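Local coordinates for erythrocyte membrane protein 1 (Plasmodium falciparum, PDB 6S8T) that probably helps infected erythrocytes adhere to host cells, this chain being a DBLbeta domain that binds the receptor ICAM-1, at residues Pro113-Met118 and Phe186-Asp191. Sequence-based numbering, arbitrary orientation.
Sequences PRRQHM and FADLGD
Arg114 and Asp188 give a worked example of how one buried carboxylate serves several donors. Asp188 OD2 is gripped end-on by both terminal nitrogens of Arg114, with NH1 and NH2 each 2.8 Å from Asp188 OD2. The oxygen lies in the guanidinium plane, but both nitrogens approach from one face of the carboxylate, the two planes being 36° apart, and each bond is bent to 143°. A kink at chi3 (52°) in Arg114 brings its guanidinium round to this oxygen. Helix 293-319 supplies further partners, Glu300 to Arg114 NE and Arg296, Gln293 and Trp297 to Asp188 OD1, an arrangement that should restrain rotation of the carboxylate. Arg115 adds its aliphatic part, CD lying 3.4 Å from Asp188 OD2, and its NH2 forms a salt bridge with Asp197. Met118 SD rests 4.0 Å from Asp188 CB. One residue on, Leu189 offers its CB to Met118 CE at 3.8 Å, the two side chains crossing at about a right angle. Polar bridge and apolar flank together join the short helix 113-116 and the turn that follows it to the long helix 172-194 inside the alpha-helical Duffy-binding-like fold.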
# COMPACT_ATOMS: atom_id res chain seq x y z
N PRO A 113 5.68 4.95 4.37
CA PRO A 113 7.07 5.22 3.98
C PRO A 113 7.53 4.41 2.78
O PRO A 113 8.32 4.91 1.97
CB PRO A 113 7.87 4.87 5.24
CG PRO A 113 6.91 5.09 6.36
CD PRO A 113 5.55 4.70 5.82
N ARG A 114 7.06 3.16 2.65
CA ARG A 114 7.38 2.38 1.46
C ARG A 114 6.90 3.07 0.20
O ARG A 114 7.62 3.13 -0.80
CB ARG A 114 6.77 0.98 1.58
CG ARG A 114 6.87 0.15 0.31
CD ARG A 114 5.86 -0.99 0.32
NE ARG A 114 4.51 -0.49 0.59
CZ ARG A 114 3.72 0.06 -0.32
NH1 ARG A 114 2.51 0.49 0.02
NH2 ARG A 114 4.14 0.18 -1.57
N ARG A 115 5.67 3.61 0.23
CA ARG A 115 5.11 4.30 -0.93
C ARG A 115 5.84 5.60 -1.22
O ARG A 115 6.12 5.92 -2.38
CB ARG A 115 3.62 4.55 -0.71
CG ARG A 115 2.98 5.52 -1.71
CD ARG A 115 2.84 4.90 -3.09
NE ARG A 115 2.32 5.84 -4.09
CZ ARG A 115 3.09 6.61 -4.86
NH1 ARG A 115 4.41 6.55 -4.75
NH2 ARG A 115 2.54 7.43 -5.74
N GLN A 116 6.14 6.38 -0.17
CA GLN A 116 6.76 7.68 -0.37
C GLN A 116 8.11 7.57 -1.07
O GLN A 116 8.46 8.42 -1.90
CB GLN A 116 6.92 8.39 0.97
CG GLN A 116 7.63 9.73 0.89
CD GLN A 116 7.62 10.47 2.20
OE1 GLN A 116 6.66 10.40 2.96
NE2 GLN A 116 8.71 11.18 2.49
N HIS A 117 8.88 6.53 -0.77
CA HIS A 117 10.20 6.34 -1.36
C HIS A 117 10.21 5.27 -2.44
O HIS A 117 11.22 4.60 -2.66
CB HIS A 117 11.22 6.01 -0.27
CG HIS A 117 11.24 7.00 0.85
ND1 HIS A 117 11.60 8.32 0.67
CD2 HIS A 117 10.94 6.87 2.16
CE1 HIS A 117 11.53 8.96 1.82
NE2 HIS A 117 11.13 8.10 2.75
N MET A 118 9.09 5.11 -3.14
CA MET A 118 8.98 4.13 -4.22
C MET A 118 9.86 4.54 -5.40
O MET A 118 10.04 5.72 -5.69
CB MET A 118 7.51 4.02 -4.65
CG MET A 118 7.15 2.76 -5.41
SD MET A 118 5.35 2.55 -5.47
CE MET A 118 5.21 1.34 -6.78
N PHE A 186 3.36 -3.64 -5.96
CA PHE A 186 2.69 -4.02 -7.20
C PHE A 186 1.30 -3.39 -7.28
O PHE A 186 0.87 -2.96 -8.36
CB PHE A 186 2.60 -5.55 -7.29
CG PHE A 186 1.63 -6.06 -8.33
CD1 PHE A 186 1.96 -6.05 -9.68
CD2 PHE A 186 0.39 -6.58 -7.95
CE1 PHE A 186 1.07 -6.53 -10.63
CE2 PHE A 186 -0.50 -7.06 -8.90
CZ PHE A 186 -0.16 -7.03 -10.24
N ALA A 187 0.59 -3.31 -6.15
CA ALA A 187 -0.74 -2.73 -6.17
C ALA A 187 -0.69 -1.21 -6.31
O ALA A 187 -1.51 -0.62 -7.03
CB ALA A 187 -1.50 -3.13 -4.90
N ASP A 188 0.27 -0.57 -5.63
CA ASP A 188 0.43 0.88 -5.77
C ASP A 188 0.77 1.27 -7.20
O ASP A 188 0.27 2.28 -7.70
CB ASP A 188 1.53 1.38 -4.82
CG ASP A 188 1.06 1.45 -3.37
OD1 ASP A 188 -0.16 1.30 -3.11
OD2 ASP A 188 1.92 1.67 -2.49
N LEU A 189 1.61 0.48 -7.87
CA LEU A 189 2.01 0.81 -9.24
C LEU A 189 0.82 0.72 -10.19
O LEU A 189 0.68 1.54 -11.10
CB LEU A 189 3.15 -0.10 -9.69
CG LEU A 189 3.81 0.18 -11.04
CD1 LEU A 189 4.28 1.63 -11.15
CD2 LEU A 189 4.99 -0.77 -11.27
N GLY A 190 -0.04 -0.28 -9.99
CA GLY A 190 -1.26 -0.34 -10.78
C GLY A 190 -2.16 0.86 -10.57
O GLY A 190 -2.78 1.36 -11.51
N ASP A 191 -2.24 1.35 -9.32
CA ASP A 191 -3.06 2.53 -9.06
C ASP A 191 -2.42 3.80 -9.62
O ASP A 191 -3.14 4.74 -9.97
CB ASP A 191 -3.32 2.66 -7.56
CG ASP A 191 -4.42 1.71 -7.09
OD1 ASP A 191 -5.03 1.04 -7.95
OD2 ASP A 191 -4.67 1.63 -5.86